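Local coordinates for beta-agarase B (Zobellia galactanivorans, PDB 4ATF), which cleaves beta-1,4-galactosidic linkages of agarose at random positions along the chain, with retention of anomeric configuration, giving the tetramer as predominant product, at residues Val170-Pro175 against Lys232-Thr237; Gly81-Trp86 against Phe294-Ile299; Met27-Gln32 against Tyr302-Lys307; Ala153-Ser158 against Asn277-Thr282. The protein carries 1 engineered substitution. All blocks are in the same frame, centred on the assembly; numbering follows the deposited sequence.

Contact 1: residues Val170-Pro175 against Lys232-Thr237. With AAL (3,6-anhydro-alpha-L-galactopyranose), chain E; GAL (beta-D-galactopyranose), chain B.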
# COMPACT_ATOMS: atom_id res chain seq x y z
N VAL A 170 -2.70 -11.59 7.38
CA VAL A 170 -3.40 -11.68 8.65
C VAL A 170 -2.33 -11.89 9.68
O VAL A 170 -1.30 -12.56 9.40
CB VAL A 170 -4.53 -12.74 8.65
CG1 VAL A 170 -5.71 -12.28 7.74
CG2 VAL A 170 -4.04 -14.11 8.24
N PHE A 171 -2.48 -11.28 10.86
CA PHE A 171 -1.40 -11.36 11.91
C PHE A 171 -1.93 -11.90 13.22
O PHE A 171 -3.13 -11.74 13.51
CB PHE A 171 -0.82 -9.96 12.24
CG PHE A 171 -0.25 -9.24 11.06
CD1 PHE A 171 1.08 -9.43 10.65
CD2 PHE A 171 -1.07 -8.36 10.34
CE1 PHE A 171 1.57 -8.76 9.48
CE2 PHE A 171 -0.61 -7.66 9.21
CZ PHE A 171 0.72 -7.86 8.77
N ILE A 172 -1.04 -12.51 14.01
CA ILE A 172 -1.30 -12.68 15.43
C ILE A 172 -0.30 -11.68 16.04
O ILE A 172 0.87 -11.67 15.61
CB ILE A 172 -1.06 -14.14 15.90
CG1 ILE A 172 -2.04 -15.12 15.23
CG2 ILE A 172 -1.05 -14.23 17.50
CD1 ILE A 172 -1.61 -16.61 15.38
N ARG A 173 -0.73 -10.87 17.02
CA ARG A 173 0.15 -9.79 17.48
C ARG A 173 1.16 -10.20 18.54
O ARG A 173 2.28 -9.70 18.47
CB ARG A 173 -0.62 -8.54 17.95
CG ARG A 173 -1.59 -7.93 16.93
CD ARG A 173 -0.92 -7.55 15.62
NE ARG A 173 0.32 -6.80 15.77
CZ ARG A 173 0.99 -6.30 14.72
NH1 ARG A 173 0.50 -6.46 13.48
NH2 ARG A 173 2.13 -5.65 14.88
N ASP A 174 0.78 -11.06 19.48
CA ASP A 174 1.66 -11.41 20.61
C ASP A 174 1.48 -12.87 20.96
O ASP A 174 0.44 -13.24 21.43
CB ASP A 174 1.41 -10.50 21.83
CG ASP A 174 -0.04 -10.09 22.02
OD1 ASP A 174 -0.56 -9.30 21.20
OD2 ASP A 174 -0.66 -10.48 23.03
N PRO A 175 2.48 -13.72 20.64
CA PRO A 175 3.69 -13.36 19.87
C PRO A 175 3.47 -13.15 18.38
O PRO A 175 2.59 -13.79 17.79
CB PRO A 175 4.62 -14.57 20.06
CG PRO A 175 3.73 -15.71 20.34
CD PRO A 175 2.55 -15.11 21.16
N LYS A 232 -3.96 -20.84 8.04
CA LYS A 232 -3.40 -21.13 9.37
C LYS A 232 -4.37 -20.75 10.50
O LYS A 232 -3.98 -20.79 11.67
CB LYS A 232 -2.07 -20.38 9.57
CG LYS A 232 -1.01 -20.75 8.60
CD LYS A 232 0.37 -20.05 8.97
CE LYS A 232 1.45 -20.40 8.06
NZ LYS A 232 2.82 -19.92 8.55
N HIS A 233 -5.58 -20.31 10.15
CA HIS A 233 -6.64 -19.94 11.13
C HIS A 233 -6.12 -18.81 12.07
O HIS A 233 -6.44 -18.78 13.28
CB HIS A 233 -7.16 -21.13 11.97
CG HIS A 233 -7.83 -22.23 11.18
ND1 HIS A 233 -8.96 -22.87 11.64
CD2 HIS A 233 -7.53 -22.80 9.98
CE1 HIS A 233 -9.31 -23.82 10.78
NE2 HIS A 233 -8.46 -23.79 9.76
N PHE A 234 -5.36 -17.86 11.53
CA PHE A 234 -4.92 -16.71 12.39
C PHE A 234 -6.13 -15.83 12.71
O PHE A 234 -6.09 -15.03 13.65
CB PHE A 234 -3.90 -15.81 11.70
CG PHE A 234 -2.51 -16.36 11.71
CD1 PHE A 234 -2.23 -17.68 12.23
CD2 PHE A 234 -1.46 -15.58 11.22
CE1 PHE A 234 -0.88 -18.18 12.23
CE2 PHE A 234 -0.08 -16.09 11.24
CZ PHE A 234 0.18 -17.35 11.71
N THR A 235 -7.19 -15.97 11.92
CA THR A 235 -8.39 -15.19 12.20
C THR A 235 -9.44 -15.87 13.07
O THR A 235 -10.57 -15.36 13.18
CB THR A 235 -9.05 -14.61 10.89
OG1 THR A 235 -9.69 -15.65 10.12
CG2 THR A 235 -8.00 -13.80 10.03
N ASN A 236 -9.11 -17.02 13.69
CA ASN A 236 -10.07 -17.67 14.62
C ASN A 236 -10.45 -16.60 15.71
O ASN A 236 -9.52 -15.89 16.23
CB ASN A 236 -9.42 -18.84 15.39
CG ASN A 236 -9.55 -20.18 14.68
OD1 ASN A 236 -10.30 -20.32 13.72
ND2 ASN A 236 -8.89 -21.20 15.22
N THR A 237 -11.72 -16.52 16.09
CA THR A 237 -12.08 -15.67 17.23
C THR A 237 -11.62 -16.34 18.57
O THR A 237 -11.31 -15.66 19.53
CB THR A 237 -13.60 -15.35 17.26
OG1 THR A 237 -14.31 -16.57 17.34
CG2 THR A 237 -14.12 -14.66 15.99
C1 AAL E . 2.94 -4.53 8.72
C2 AAL E . 3.84 -5.15 9.83
C3 AAL E . 3.16 -4.88 11.21
C4 AAL E . 2.81 -3.47 11.51
C5 AAL E . 1.82 -3.16 10.41
C6 AAL E . 0.86 -4.37 10.63
O2 AAL E . 5.13 -4.53 9.79
O3 AAL E . 1.77 -5.39 11.15
O4 AAL E . 2.29 -3.13 12.76
O5 AAL E . 2.38 -3.19 9.07
C1 GAL B . 3.18 -2.44 13.63
C2 GAL B . 2.27 -2.04 14.80
C3 GAL B . 3.10 -1.43 15.95
C4 GAL B . 4.28 -2.35 16.33
C5 GAL B . 5.08 -2.75 15.07
C6 GAL B . 6.20 -3.64 15.58
O2 GAL B . 1.20 -1.16 14.40
O3 GAL B . 2.26 -1.34 17.08
O4 GAL B . 3.74 -3.58 16.79
O5 GAL B . 4.20 -3.38 14.08
O6 GAL B . 6.93 -3.79 14.41
O HOH W 1 -5.74 -12.09 12.87
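At the agarose-binding cleft of this GH16 enzyme, strand 164-172 turns V170 and I172 toward F234, which lies in the type I turn H233-N236, while F171 and R173 serve the substrate. The methyl end of I172 sits over one face of the F234 ring: CD1 lies 3.7 Å from the F234 ring centroid and 24° off the ring normal, a CH-pi contact. It gets there because CG1 is anti to the carbonyl carbon (chi1 -64°) and the chain runs on nearly extended. V170 splits its branches, CG2 packing at 3.9 Å on F234 CB and CG1 at 3.6 Å on T235 CG2, and its carbonyl O meets the F234 ring edge in plane. A water donates to both F171 O (2.7 Å) and F234 O (3.1 Å). On the sugar side, R173 NH1 makes a nearly straight bond of 2.9 Å to O3 of the anhydrogalactose (174°); NH2 adds weak bonds to O4 of that sugar and to O4 and O5 of the galactose. The same O3 lies over a face of F171, 3.6 Å from CZ. Methyl packing and one water thus join turn to strand, while R173 carries the direct polar contact to the sugars.

Contact 2: residues Gly81-Trp86 against Phe294-Ile299. With NA (sodium ion), chain I.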
# COMPACT_ATOMS: atom_id res chain seq x y z
N GLY A 81 -1.56 19.22 -7.99
CA GLY A 81 -2.50 18.16 -8.35
C GLY A 81 -2.25 16.76 -7.80
O GLY A 81 -3.02 15.84 -8.11
N GLU A 82 -1.19 16.58 -6.99
CA GLU A 82 -0.87 15.26 -6.45
C GLU A 82 -0.58 15.31 -4.96
O GLU A 82 0.01 16.26 -4.49
CB GLU A 82 0.43 14.69 -7.11
CG GLU A 82 0.38 14.59 -8.58
CD GLU A 82 1.72 14.25 -9.18
OE1 GLU A 82 2.61 13.59 -8.56
OE2 GLU A 82 1.87 14.65 -10.31
N LEU A 83 -0.90 14.23 -4.26
CA LEU A 83 -0.29 13.90 -2.99
C LEU A 83 1.14 13.48 -3.31
O LEU A 83 1.34 12.62 -4.19
CB LEU A 83 -1.06 12.70 -2.34
CG LEU A 83 -0.42 12.03 -1.08
CD1 LEU A 83 -0.28 13.05 0.13
CD2 LEU A 83 -1.20 10.82 -0.69
N LYS A 84 2.11 14.08 -2.61
CA LYS A 84 3.51 13.72 -2.74
C LYS A 84 4.19 13.45 -1.37
O LYS A 84 3.78 13.98 -0.36
CB LYS A 84 4.26 14.81 -3.50
CG LYS A 84 3.71 15.01 -4.95
CD LYS A 84 4.49 16.14 -5.55
CE LYS A 84 3.84 16.66 -6.84
NZ LYS A 84 4.72 17.59 -7.62
N MET A 85 5.23 12.63 -1.34
CA MET A 85 5.84 12.15 -0.13
C MET A 85 7.30 11.92 -0.58
O MET A 85 7.51 11.28 -1.63
CB MET A 85 5.19 10.77 0.14
CG MET A 85 4.73 10.55 1.44
SD MET A 85 3.80 9.03 1.18
CE MET A 85 2.22 9.86 1.05
N TRP A 86 8.30 12.39 0.16
CA TRP A 86 9.68 12.14 -0.26
C TRP A 86 10.56 11.66 0.88
O TRP A 86 10.12 11.65 2.03
CB TRP A 86 10.31 13.38 -0.96
CG TRP A 86 10.85 14.51 -0.13
CD1 TRP A 86 12.17 14.90 -0.06
CD2 TRP A 86 10.12 15.47 0.66
NE1 TRP A 86 12.32 16.00 0.75
CE2 TRP A 86 11.08 16.38 1.21
CE3 TRP A 86 8.77 15.63 0.98
CZ2 TRP A 86 10.73 17.44 2.06
CZ3 TRP A 86 8.40 16.71 1.83
CH2 TRP A 86 9.39 17.61 2.34
N PHE A 294 7.18 9.92 -4.19
CA PHE A 294 6.06 9.06 -4.55
C PHE A 294 4.87 10.01 -4.77
O PHE A 294 4.61 10.88 -3.91
CB PHE A 294 5.81 8.08 -3.39
CG PHE A 294 4.64 7.13 -3.62
CD1 PHE A 294 4.34 6.64 -4.92
CD2 PHE A 294 3.84 6.75 -2.55
CE1 PHE A 294 3.23 5.76 -5.13
CE2 PHE A 294 2.77 5.86 -2.72
CZ PHE A 294 2.45 5.35 -4.02
N GLY A 295 4.21 9.91 -5.93
CA GLY A 295 3.11 10.84 -6.29
C GLY A 295 1.84 10.05 -6.47
O GLY A 295 1.86 8.96 -7.10
N VAL A 296 0.75 10.56 -5.90
CA VAL A 296 -0.57 9.94 -6.04
C VAL A 296 -1.47 11.01 -6.62
O VAL A 296 -1.68 12.04 -6.00
CB VAL A 296 -1.14 9.40 -4.68
CG1 VAL A 296 -2.59 8.90 -4.84
CG2 VAL A 296 -0.27 8.26 -4.18
N ASP A 297 -1.96 10.80 -7.84
CA ASP A 297 -2.86 11.78 -8.50
C ASP A 297 -4.24 11.75 -7.81
O ASP A 297 -4.83 12.80 -7.53
CB ASP A 297 -2.96 11.42 -10.00
CG ASP A 297 -3.78 12.44 -10.81
OD1 ASP A 297 -4.10 13.52 -10.29
OD2 ASP A 297 -4.11 12.14 -11.99
N TRP A 298 -4.75 10.55 -7.51
CA TRP A 298 -6.05 10.43 -6.80
C TRP A 298 -6.27 9.05 -6.24
O TRP A 298 -5.58 8.08 -6.60
CB TRP A 298 -7.26 10.86 -7.70
CG TRP A 298 -7.30 10.33 -9.18
CD1 TRP A 298 -7.08 11.06 -10.37
CD2 TRP A 298 -7.66 9.00 -9.60
NE1 TRP A 298 -7.30 10.23 -11.49
CE2 TRP A 298 -7.65 8.97 -11.04
CE3 TRP A 298 -7.98 7.82 -8.90
CZ2 TRP A 298 -7.96 7.80 -11.78
CZ3 TRP A 298 -8.26 6.65 -9.63
CH2 TRP A 298 -8.25 6.66 -11.06
N ILE A 299 -7.23 8.96 -5.33
CA ILE A 299 -7.67 7.72 -4.77
C ILE A 299 -9.20 7.78 -4.71
O ILE A 299 -9.78 8.76 -4.17
CB ILE A 299 -6.99 7.38 -3.42
CG1 ILE A 299 -7.43 5.95 -2.94
CG2 ILE A 299 -7.25 8.49 -2.39
CD1 ILE A 299 -6.53 5.42 -1.80
NA NA I . -4.95 14.90 -8.56
O HOH W 2 -6.54 15.51 -10.25
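Backbone pairing comes first: strand segments 82-86 and 294-299 are antiparallel neighbours in the beta-sandwich (jelly-roll) fold of GH16, their axes 4.4 Å apart at closest approach and their directions at 156°. L83 and V296 form a hydrogen-bonded pair, V296 N to L83 O at 2.7 Å in the carbonyl plane and L83 N to V296 O more bent (136°). In the M85-F294 pair, the bond from F294 N to M85 O is firm, its return weak. CA-H...O contacts fill the steps between, among them G295 CA to L83 O at 3.3 Å.

Apolar contacts share the face carrying L83, M85, F294 and V296. CB of L83 lies 4.0 Å from CB of V296, and M85 SD approaches the F294 ring at its edge. On the other face E82 OE1 lies 3.6 Å from G295 CA, where a side chain would collide with it.

At the metal, D297, in a classic beta bulge with W298 opposite R116, gives the sodium ion both its carbonyl O and OD1; N37, E39 and a water join in. OD2 is salt-bridged to R116, which probably helps orient the carboxylate. The remaining ligand of this contact is G81 O, 2.2 Å from the sodium.

Contact 3: residues Met27-Gln32 against Tyr302-Lys307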
# COMPACT_ATOMS: atom_id res chain seq x y z
N MET A 27 -27.25 -3.68 -9.60
CA MET A 27 -26.45 -2.79 -8.75
C MET A 27 -25.64 -1.79 -9.54
O MET A 27 -25.37 -2.02 -10.72
CB MET A 27 -25.52 -3.61 -7.85
CG MET A 27 -26.25 -4.77 -7.07
SD MET A 27 -27.10 -4.11 -5.66
CE MET A 27 -25.71 -3.97 -4.55
N LYS A 28 -25.23 -0.70 -8.88
CA LYS A 28 -24.36 0.29 -9.50
C LYS A 28 -23.27 0.67 -8.50
O LYS A 28 -23.42 0.42 -7.28
CB LYS A 28 -25.15 1.50 -10.01
CG LYS A 28 -25.72 2.38 -8.89
CD LYS A 28 -26.64 3.57 -9.39
CE LYS A 28 -27.34 4.21 -8.16
NZ LYS A 28 -28.02 5.47 -8.48
N TRP A 29 -22.20 1.27 -8.98
CA TRP A 29 -21.12 1.77 -8.08
C TRP A 29 -21.41 3.22 -7.67
O TRP A 29 -21.60 4.14 -8.54
CB TRP A 29 -19.73 1.69 -8.76
CG TRP A 29 -19.28 0.31 -9.00
CD1 TRP A 29 -19.34 -0.42 -10.20
CD2 TRP A 29 -18.84 -0.60 -8.00
NE1 TRP A 29 -18.83 -1.70 -9.99
CE2 TRP A 29 -18.54 -1.84 -8.65
CE3 TRP A 29 -18.62 -0.47 -6.61
CZ2 TRP A 29 -18.04 -2.96 -7.94
CZ3 TRP A 29 -18.10 -1.56 -5.90
CH2 TRP A 29 -17.80 -2.80 -6.59
N GLU A 30 -21.42 3.44 -6.35
CA GLU A 30 -21.71 4.77 -5.77
C GLU A 30 -20.42 5.39 -5.23
O GLU A 30 -19.77 4.82 -4.34
CB GLU A 30 -22.72 4.64 -4.63
CG GLU A 30 -23.14 6.04 -3.97
CD GLU A 30 -23.90 5.78 -2.66
OE1 GLU A 30 -23.27 5.55 -1.56
OE2 GLU A 30 -25.12 5.70 -2.77
N PHE A 31 -20.07 6.55 -5.78
CA PHE A 31 -18.85 7.31 -5.41
C PHE A 31 -18.96 7.78 -3.95
O PHE A 31 -20.00 8.36 -3.54
CB PHE A 31 -18.74 8.49 -6.37
CG PHE A 31 -17.56 9.41 -6.09
CD1 PHE A 31 -16.26 9.09 -6.52
CD2 PHE A 31 -17.76 10.61 -5.40
CE1 PHE A 31 -15.16 9.94 -6.26
CE2 PHE A 31 -16.61 11.50 -5.12
CZ PHE A 31 -15.35 11.14 -5.58
N GLN A 32 -17.91 7.54 -3.19
CA GLN A 32 -17.80 7.90 -1.78
C GLN A 32 -17.05 9.20 -1.67
O GLN A 32 -16.01 9.40 -2.30
CB GLN A 32 -17.11 6.78 -0.95
CG GLN A 32 -17.86 5.40 -1.04
CD GLN A 32 -19.31 5.48 -0.57
OE1 GLN A 32 -19.56 5.63 0.59
NE2 GLN A 32 -20.27 5.29 -1.49
N TYR A 302 -15.56 3.36 -4.09
CA TYR A 302 -16.97 3.16 -4.49
C TYR A 302 -17.59 2.02 -3.71
O TYR A 302 -16.90 1.04 -3.35
CB TYR A 302 -17.08 2.81 -6.00
CG TYR A 302 -16.65 3.90 -6.91
CD1 TYR A 302 -15.29 4.16 -7.16
CD2 TYR A 302 -17.61 4.70 -7.54
CE1 TYR A 302 -14.90 5.18 -8.00
CE2 TYR A 302 -17.23 5.76 -8.41
CZ TYR A 302 -15.86 5.96 -8.64
OH TYR A 302 -15.48 6.98 -9.49
N LYS A 303 -18.90 2.13 -3.44
CA LYS A 303 -19.67 1.04 -2.78
C LYS A 303 -20.76 0.60 -3.73
O LYS A 303 -21.33 1.43 -4.44
CB LYS A 303 -20.28 1.57 -1.42
CG LYS A 303 -19.07 1.90 -0.38
CD LYS A 303 -19.32 1.44 1.08
CE LYS A 303 -19.33 0.01 1.10
NZ LYS A 303 -18.79 -0.65 2.25
N PRO A 304 -21.03 -0.71 -3.81
CA PRO A 304 -22.14 -1.17 -4.68
C PRO A 304 -23.50 -0.92 -4.02
O PRO A 304 -23.67 -1.31 -2.83
CB PRO A 304 -21.88 -2.66 -4.82
CG PRO A 304 -21.08 -3.06 -3.57
CD PRO A 304 -20.35 -1.80 -3.09
N VAL A 305 -24.45 -0.30 -4.74
CA VAL A 305 -25.81 -0.04 -4.23
C VAL A 305 -26.86 -0.51 -5.25
O VAL A 305 -26.58 -0.65 -6.45
CB VAL A 305 -26.00 1.45 -3.85
CG1 VAL A 305 -24.82 1.92 -2.91
CG2 VAL A 305 -25.94 2.31 -5.06
N GLU A 306 -28.10 -0.74 -4.77
CA GLU A 306 -29.19 -1.10 -5.66
C GLU A 306 -29.49 0.06 -6.61
O GLU A 306 -29.39 1.23 -6.24
CB GLU A 306 -30.43 -1.44 -4.82
CG GLU A 306 -31.36 -2.41 -5.45
CD GLU A 306 -32.50 -2.80 -4.51
OE1 GLU A 306 -32.35 -2.65 -3.28
OE2 GLU A 306 -33.55 -3.22 -5.01
N LYS A 307 -29.81 -0.22 -7.85
CA LYS A 307 -30.37 0.81 -8.73
C LYS A 307 -31.82 1.22 -8.33
O LYS A 307 -32.49 0.48 -7.62
CB LYS A 307 -30.34 0.33 -10.17
CG LYS A 307 -28.93 0.19 -10.74
CD LYS A 307 -28.91 -0.94 -11.79
CE LYS A 307 -27.76 -0.83 -12.78
NZ LYS A 307 -28.18 -0.15 -14.05
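M27-F31 and Y302-E306 run antiparallel, their short strand axes 4.3 Å apart at closest approach and their directions at 141°, with K28-V305 and E30-K303 as hydrogen-bonded pairs. This adds strand 27-31, near the N-terminus, to the C-terminal end of strand 293-306 in the beta-sandwich of the GH16 domain. V305 N to K28 O is 2.8 Å long and nearly straight (167°), the other three bonds similar.

One face carries W29, F31, Y302 and P304. The edge of F31 points at the face of Y302 in an offset edge-to-face pair, centroids 5.7 Å apart and planes at 68°. W29 reaches Y302 and P304 with the benzo side of its indole: CE3 touches Y302 CB, CZ3 comes within 3.6 Å of P304 CD, and P304 CB stands over one indole face. The polar ends look elsewhere, W29 NE1 to A21 O and Y302 OH to K15 O.

The opposite face is more polar. There V305 spreads its methyls, CG2 against K28 CG and CG1 against E30 CB. At the strand end, M27 bends at chi2 and chi3, laying SD and CE on the V305-E306 backbone, with CE reaching P304 CB. Q32 bends at chi2, packing CD on K303 CG (3.6 Å), and its NE2 binds E30 O (2.9 Å) and E30 OE1 (3.0 Å), both in the amide plane. An alanine here would remove both bonds and is likely to leave the E30 carboxylate free to swing and the K303 stem less covered. E30 O also receives K303 N, from the opposite side of its carbonyl plane to Q32 NE2.

Contact 4: residues Ala153-Ser158 against Asn277-Thr282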
# COMPACT_ATOMS: atom_id res chain seq x y z
N ALA A 153 23.26 -2.43 -3.74
CA ALA A 153 23.59 -3.80 -4.16
C ALA A 153 24.58 -3.85 -5.32
O ALA A 153 25.16 -4.92 -5.58
CB ALA A 153 22.32 -4.58 -4.50
N GLY A 154 24.80 -2.71 -6.01
CA GLY A 154 25.67 -2.70 -7.20
C GLY A 154 25.02 -3.53 -8.32
O GLY A 154 25.70 -4.30 -9.00
N LYS A 155 23.70 -3.39 -8.51
CA LYS A 155 23.01 -4.21 -9.55
C LYS A 155 21.82 -3.56 -10.24
O LYS A 155 21.08 -2.76 -9.65
CB LYS A 155 22.69 -5.68 -9.09
CG LYS A 155 21.96 -5.88 -7.80
CD LYS A 155 21.33 -7.29 -7.57
CE LYS A 155 22.30 -8.35 -7.13
NZ LYS A 155 21.64 -9.59 -6.73
N ASP A 156 21.63 -3.94 -11.50
CA ASP A 156 20.37 -3.73 -12.21
C ASP A 156 19.21 -4.21 -11.34
O ASP A 156 19.28 -5.33 -10.78
CB ASP A 156 20.46 -4.50 -13.54
CG ASP A 156 19.25 -4.30 -14.44
OD1 ASP A 156 18.17 -4.31 -13.98
OD2 ASP A 156 19.41 -4.27 -15.68
N HIS A 157 18.15 -3.40 -11.19
CA HIS A 157 17.09 -3.68 -10.20
C HIS A 157 15.77 -4.06 -10.96
O HIS A 157 14.68 -4.03 -10.41
CB HIS A 157 17.06 -2.49 -9.17
CG HIS A 157 16.03 -2.59 -8.07
ND1 HIS A 157 16.27 -3.19 -6.85
CD2 HIS A 157 14.80 -2.06 -7.99
CE1 HIS A 157 15.21 -3.05 -6.08
NE2 HIS A 157 14.30 -2.37 -6.75
N SER A 158 15.91 -4.49 -12.22
CA SER A 158 14.74 -4.66 -13.06
C SER A 158 13.94 -5.91 -12.59
O SER A 158 12.74 -6.07 -12.90
CB SER A 158 15.15 -4.66 -14.57
OG SER A 158 15.82 -5.88 -14.83
N ASN A 277 22.45 -8.48 -1.84
CA ASN A 277 20.99 -8.63 -1.70
C ASN A 277 20.48 -7.46 -0.83
O ASN A 277 19.37 -7.54 -0.28
CB ASN A 277 20.57 -9.94 -0.95
CG ASN A 277 20.92 -11.21 -1.70
OD1 ASN A 277 21.49 -12.12 -1.12
ND2 ASN A 277 20.60 -11.26 -2.98
N THR A 278 21.33 -6.42 -0.67
CA THR A 278 20.99 -5.26 0.18
C THR A 278 20.50 -4.10 -0.68
O THR A 278 21.26 -3.55 -1.49
CB THR A 278 22.20 -4.81 1.03
OG1 THR A 278 22.57 -5.91 1.85
CG2 THR A 278 21.83 -3.65 1.93
N TYR A 279 19.22 -3.81 -0.56
CA TYR A 279 18.55 -2.81 -1.47
C TYR A 279 17.97 -1.66 -0.65
O TYR A 279 16.83 -1.73 -0.15
CB TYR A 279 17.41 -3.45 -2.26
CG TYR A 279 17.81 -4.68 -3.07
CD1 TYR A 279 18.56 -4.53 -4.26
CD2 TYR A 279 17.39 -5.98 -2.69
CE1 TYR A 279 18.92 -5.64 -5.03
CE2 TYR A 279 17.74 -7.11 -3.48
CZ TYR A 279 18.51 -6.91 -4.65
OH TYR A 279 18.90 -7.97 -5.49
N THR A 280 18.74 -0.59 -0.55
CA THR A 280 18.29 0.57 0.23
C THR A 280 19.07 1.81 -0.34
O THR A 280 20.19 1.64 -0.84
CB THR A 280 18.59 0.34 1.76
OG1 THR A 280 18.01 1.39 2.56
CG2 THR A 280 20.14 0.22 2.01
N PRO A 281 18.45 3.02 -0.30
CA PRO A 281 19.11 4.16 -0.97
C PRO A 281 20.45 4.52 -0.34
O PRO A 281 20.61 4.48 0.89
CB PRO A 281 18.12 5.32 -0.77
CG PRO A 281 16.79 4.68 -0.50
CD PRO A 281 17.12 3.38 0.24
N THR A 282 21.44 4.81 -1.16
CA THR A 282 22.70 5.39 -0.67
C THR A 282 22.49 6.92 -0.57
O THR A 282 21.47 7.44 -1.08
CB THR A 282 23.85 5.14 -1.69
OG1 THR A 282 23.49 5.77 -2.92
CG2 THR A 282 24.07 3.59 -1.94
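Y279, one of the residues lining the glycan pocket, is contacted by A153, K155 and H157, on and around the short strand 155-156. The H157 imidazole turns its edge to the face of the tyrosine ring in an offset edge-to-face pair, centroids 5.4 Å apart and planes at 66°. A153 adds its methyl, CB lying 3.6 Å from Y279 CE1 and 3.4 Å from T278 O. At the phenol end K155 crosses the tyrosine at about a right angle: CD sits near the ring plane, 3.3 Å from Y279 OH, and NZ makes a weak bond to the same hydroxyl at 3.4 Å. The bend at chi3 (79°) folds the lysine amine back to that oxygen. A leucine in place of Y279 would lose the aromatic face and hydroxyl, and would probably leave the H157 edge without its ring partner and K155 NZ without this weak bond. Beside the contact, S152 OG bonds T278 O and T280 N. A bound galactose has its nearest atoms about 4 Å from the Y279 side chain; a short strand with its flanking turns thus meets a loop around an aromatic residue of the agarose-binding cleft of a GH16 enzyme, probably helping to fix its ring.

How the contacts relate
Contacts 2 and 3 share strand 293-306, which pairs with 82-89 in its first half and with 27-31 near its end. Both rest on backbone hydrogen bonds, yet contact 2 is partly buried, with an apolar face and a sodium ion at one end, whereas contact 3 lies at the surface, away from the glycan and the sodium ion, with aromatic packing on one face and polar chains on the other. Contacts 1 and 4, centres 33 Å apart, both reach the bound glycan and depend on side chains: contact 1 is buried and joined by apolar packing and water, contact 4 partly buried around one tyrosine. Both are nested in the chain within the loops closed by contacts 2 and 3.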